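Local coordinates for protein L-threonine dehydrogenase (Flavobacterium frigidimaris, PDB 2YY7) that probably oxidises L-threonine as an NAD-dependent, epimerase-like dehydrogenase of the short-chain dehydrogenase/reductase superfamily, and binds NAD in a Rossmann-type domain, at residues F298-E301 with S302-D306; S246-P249 with T250-A253. One frame throughout, in Å; residues are numbered along the deposited sequence.

Contact 1: F298-E301 with S302-D306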
loop_
_atom_site.group_PDB
_atom_site.type_symbol
_atom_site.label_atom_id
_atom_site.label_comp_id
_atom_site.label_asym_id
_atom_site.label_seq_id
_atom_site.Cartn_x
_atom_site.Cartn_y
_atom_site.Cartn_z
ATOM N N PHE A 298 -31.304 -0.148 -6.135
ATOM C CA PHE A 298 -31.855 -1.072 -5.141
ATOM C C PHE A 298 -31.535 -0.757 -3.682
ATOM O O PHE A 298 -30.405 -0.410 -3.347
ATOM C CB PHE A 298 -31.382 -2.506 -5.410
ATOM C CG PHE A 298 -31.907 -3.098 -6.688
ATOM C CD1 PHE A 298 -31.296 -2.819 -7.905
ATOM C CD2 PHE A 298 -33.014 -3.937 -6.672
ATOM C CE1 PHE A 298 -31.785 -3.371 -9.092
ATOM C CE2 PHE A 298 -33.510 -4.494 -7.854
ATOM C CZ PHE A 298 -32.894 -4.209 -9.063
ATOM N N ASP A 299 -32.541 -0.881 -2.818
ATOM C CA ASP A 299 -32.335 -0.694 -1.389
ATOM C C ASP A 299 -32.596 -2.074 -0.793
ATOM O O ASP A 299 -32.881 -3.013 -1.537
ATOM C CB ASP A 299 -33.286 0.363 -0.804
ATOM C CG ASP A 299 -34.756 0.043 -1.036
ATOM O OD1 ASP A 299 -35.597 0.880 -0.650
ATOM O OD2 ASP A 299 -35.075 -1.022 -1.597
ATOM N N LEU A 300 -32.498 -2.214 0.525
ATOM C CA LEU A 300 -32.709 -3.514 1.159
ATOM C C LEU A 300 -34.014 -4.216 0.758
ATOM O O LEU A 300 -34.007 -5.404 0.431
ATOM C CB LEU A 300 -32.647 -3.375 2.681
ATOM C CG LEU A 300 -32.867 -4.676 3.460
ATOM C CD1 LEU A 300 -31.906 -5.754 2.949
ATOM C CD2 LEU A 300 -32.659 -4.423 4.950
ATOM N N GLU A 301 -35.123 -3.484 0.784
ATOM C CA GLU A 301 -36.425 -4.040 0.427
ATOM C C GLU A 301 -36.534 -4.532 -1.020
ATOM O O GLU A 301 -37.003 -5.644 -1.262
ATOM C CB GLU A 301 -37.532 -3.009 0.698
ATOM C CG GLU A 301 -38.894 -3.385 0.108
ATOM C CD GLU A 301 -39.993 -2.397 0.471
ATOM O OE1 GLU A 301 -39.759 -1.172 0.381
ATOM O OE2 GLU A 301 -41.099 -2.848 0.835
ATOM N N SER A 302 -36.118 -3.714 -1.983
ATOM C CA SER A 302 -36.203 -4.121 -3.385
ATOM C C SER A 302 -35.214 -5.233 -3.733
ATOM O O SER A 302 -35.487 -6.066 -4.599
ATOM C CB SER A 302 -36.001 -2.917 -4.319
ATOM O OG SER A 302 -34.799 -2.224 -4.035
ATOM N N MET A 303 -34.065 -5.254 -3.068
ATOM C CA MET A 303 -33.096 -6.305 -3.339
ATOM C C MET A 303 -33.586 -7.635 -2.783
ATOM O O MET A 303 -33.464 -8.672 -3.436
ATOM C CB MET A 303 -31.740 -5.983 -2.719
ATOM C CG MET A 303 -30.803 -7.175 -2.743
ATOM S SD MET A 303 -29.252 -6.874 -1.935
ATOM C CE MET A 303 -29.751 -7.026 -0.195
ATOM N N THR A 304 -34.127 -7.607 -1.569
ATOM C CA THR A 304 -34.630 -8.821 -0.939
ATOM C C THR A 304 -35.726 -9.441 -1.801
ATOM O O THR A 304 -35.755 -10.652 -2.009
ATOM C CB THR A 304 -35.193 -8.533 0.472
ATOM O OG1 THR A 304 -34.135 -8.075 1.323
ATOM C CG2 THR A 304 -35.801 -9.798 1.072
ATOM N N LYS A 305 -36.624 -8.603 -2.305
ATOM C CA LYS A 305 -37.713 -9.081 -3.145
ATOM C C LYS A 305 -37.157 -9.757 -4.392
ATOM O O LYS A 305 -37.534 -10.886 -4.719
ATOM C CB LYS A 305 -38.617 -7.913 -3.558
ATOM C CG LYS A 305 -39.753 -8.307 -4.487
ATOM C CD LYS A 305 -40.542 -7.084 -4.936
ATOM C CE LYS A 305 -41.710 -7.479 -5.827
ATOM N NZ LYS A 305 -42.399 -6.290 -6.404
ATOM N N ASP A 306 -36.256 -9.057 -5.080
ATOM C CA ASP A 306 -35.642 -9.563 -6.307
ATOM C C ASP A 306 -34.852 -10.852 -6.091
ATOM O O ASP A 306 -34.861 -11.736 -6.946
ATOM C CB ASP A 306 -34.744 -8.482 -6.919
ATOM C CG ASP A 306 -34.428 -8.743 -8.379
ATOM O OD1 ASP A 306 -33.421 -9.417 -8.669
ATOM O OD2 ASP A 306 -35.208 -8.282 -9.240
#
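Asp299 and Ser302 meet at the first turn of helix 300-311, where Asp299 is the N-cap and its carboxylate takes the place of the missing helical acceptor. One oxygen does the work: OD2 accepts the backbone N of Ser302 at 2.9 Å on a nearly straight path, 171° at the hydrogen, and nearly in line with its own C-O bond. The hydroxyl of the same serine also donates to Asp299 OD2, at 2.7 Å, but comes from above the carboxylate plane. With chi1 of 57°, Asp299 CG sits between its backbone N and carbonyl carbon, which swings the carboxylate back over the helix start. Ser302 OG, likewise tucked between its own backbone N and carbonyl carbon, is turned to the carboxylate and lies beside the Phe298 side chain. The Phe298 ring flanks the turn: CD2 is 3.6 Å from Ser302 OG, which stands oblique to the ring, and the backbone N of Met303 is at the ring edge. Beyond the turn, Tyr215 meets the Phe298 ring edge-to-face and its OH bonds to Asp306 OD1, tying the helix to the end of strand 211-215.

Leu300 and Thr304 lie side by side and point the same way, with Leu300 CD1 resting 3.6 Å from Thr304 OG1. Met303 crosses Leu300 at a slant, its chain bent at chi3 (78°), which brings CE within 4.0 Å of Leu300 CD1. The ordinary helical bond from Met303 N to Asp299 O opens the backbone pattern. One residue on, Leu300 O is gripped twice, by Thr304 N at 3.0 Å and by Thr304 OG1 at 2.8 Å, the two donors arriving from opposite faces of the carbonyl plane.

Contact 2: S246-P249 with T250-A253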
loop_
_atom_site.group_PDB
_atom_site.type_symbol
_atom_site.label_atom_id
_atom_site.label_comp_id
_atom_site.label_asym_id
_atom_site.label_seq_id
_atom_site.Cartn_x
_atom_site.Cartn_y
_atom_site.Cartn_z
ATOM N N SER A 246 -26.537 -0.076 3.484
ATOM C CA SER A 246 -25.810 -0.348 4.717
ATOM C C SER A 246 -26.863 -0.956 5.625
ATOM O O SER A 246 -27.929 -0.366 5.836
ATOM C CB SER A 246 -25.241 0.934 5.347
ATOM O OG SER A 246 -23.977 1.272 4.790
ATOM N N PHE A 247 -26.582 -2.154 6.124
ATOM C CA PHE A 247 -27.506 -2.850 7.002
ATOM C C PHE A 247 -26.794 -3.894 7.849
ATOM O O PHE A 247 -25.654 -4.261 7.576
ATOM C CB PHE A 247 -28.638 -3.499 6.179
ATOM C CG PHE A 247 -28.169 -4.521 5.155
ATOM C CD1 PHE A 247 -27.739 -5.788 5.550
ATOM C CD2 PHE A 247 -28.192 -4.219 3.795
ATOM C CE1 PHE A 247 -27.340 -6.746 4.601
ATOM C CE2 PHE A 247 -27.796 -5.166 2.834
ATOM C CZ PHE A 247 -27.369 -6.432 3.242
ATOM N N THR A 248 -27.470 -4.356 8.893
ATOM C CA THR A 248 -26.930 -5.365 9.796
ATOM C C THR A 248 -27.591 -6.697 9.468
ATOM O O THR A 248 -28.573 -6.745 8.725
ATOM C CB THR A 248 -27.280 -5.041 11.261
ATOM O OG1 THR A 248 -28.707 -4.996 11.395
ATOM C CG2 THR A 248 -26.694 -3.701 11.686
ATOM N N PRO A 249 -27.052 -7.801 10.005
ATOM C CA PRO A 249 -27.662 -9.102 9.731
ATOM C C PRO A 249 -29.103 -9.111 10.251
ATOM O O PRO A 249 -29.999 -9.659 9.608
ATOM C CB PRO A 249 -26.759 -10.067 10.488
ATOM C CG PRO A 249 -25.412 -9.414 10.347
ATOM C CD PRO A 249 -25.728 -7.962 10.631
ATOM N N THR A 250 -29.321 -8.488 11.410
ATOM C CA THR A 250 -30.658 -8.427 11.997
ATOM C C THR A 250 -31.630 -7.793 11.010
ATOM O O THR A 250 -32.744 -8.288 10.815
ATOM C CB THR A 250 -30.682 -7.595 13.307
ATOM O OG1 THR A 250 -29.825 -8.200 14.280
ATOM C CG2 THR A 250 -32.097 -7.527 13.873
ATOM N N GLU A 251 -31.207 -6.706 10.372
ATOM C CA GLU A 251 -32.076 -6.021 9.421
ATOM C C GLU A 251 -32.372 -6.836 8.160
ATOM O O GLU A 251 -33.523 -6.891 7.729
ATOM C CB GLU A 251 -31.484 -4.658 9.037
ATOM C CG GLU A 251 -31.294 -3.722 10.232
ATOM C CD GLU A 251 -30.571 -2.430 9.876
ATOM O OE1 GLU A 251 -29.484 -2.496 9.262
ATOM O OE2 GLU A 251 -31.082 -1.344 10.221
ATOM N N ILE A 252 -31.361 -7.466 7.560
ATOM C CA ILE A 252 -31.632 -8.238 6.351
ATOM C C ILE A 252 -32.446 -9.489 6.673
ATOM O O ILE A 252 -33.271 -9.921 5.872
ATOM C CB ILE A 252 -30.334 -8.630 5.581
ATOM C CG1 ILE A 252 -30.713 -9.446 4.340
ATOM C CG2 ILE A 252 -29.392 -9.426 6.472
ATOM C CD1 ILE A 252 -29.593 -9.615 3.333
ATOM N N ALA A 253 -32.226 -10.058 7.855
ATOM C CA ALA A 253 -32.970 -11.241 8.275
ATOM C C ALA A 253 -34.435 -10.846 8.487
ATOM O O ALA A 253 -35.343 -11.610 8.168
ATOM C CB ALA A 253 -32.377 -11.811 9.568
#
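Glu251 turns its carboxylate back onto Thr248, where OE1 takes the backbone N of Thr248 at 2.8 Å on its anti side, 16° out of the carboxylate plane. Glu251 CG lies opposite its carbonyl carbon (chi1 -60°), and this sends the otherwise extended chain back past Thr248 OG1, only 3.1 Å from CG. In return, Thr248 OG1 accepts the backbone N of Glu251 at 3.2 Å. This exchange is a capping box, with Thr248 as N-cap of helix 249-257. Were Thr248 replaced by an alanine, Glu251 N would probably lose its side-chain acceptor and the capping box its threonine half.

Phe247 and Ile252 cross at a slant, with Phe247 CE1 3.7 Å from Ile252 CB and CZ near Ile252 CD1. Regular helical bonds follow, Ile252 N to Thr248 O and Ala253 N to Pro249 O. Further out, Tyr187 of helix 187-197 touches Phe247, Pro249 and Ile252. The strand end is held by backbone bonding of Phe247 with Met211, while Thr250 OG1 is hydrogen-bonded to Glu208 OE2 and Ser207 O.

In the fold
Along the chain contact 2 comes first, at the passage from strand 245-247 into helix 249-257, and contact 1 follows at the start of the C-terminal helix 300-311. Their centres are about 12 Å apart, on the same side of the chain's centre, and both are helix N-termini with a side-chain cap. They touch directly: Met303 CE lies 4.1 Å from Phe247 CE2, and Leu300 packs on Phe247 and Ile252. The last helix is thereby joined to strand 245-247, which pairs antiparallel with strand 211-215 of the mixed sheet. Bound NAD is about 11 Å from the side chains of Met303 and Phe247, so neither side chain touches the cofactor.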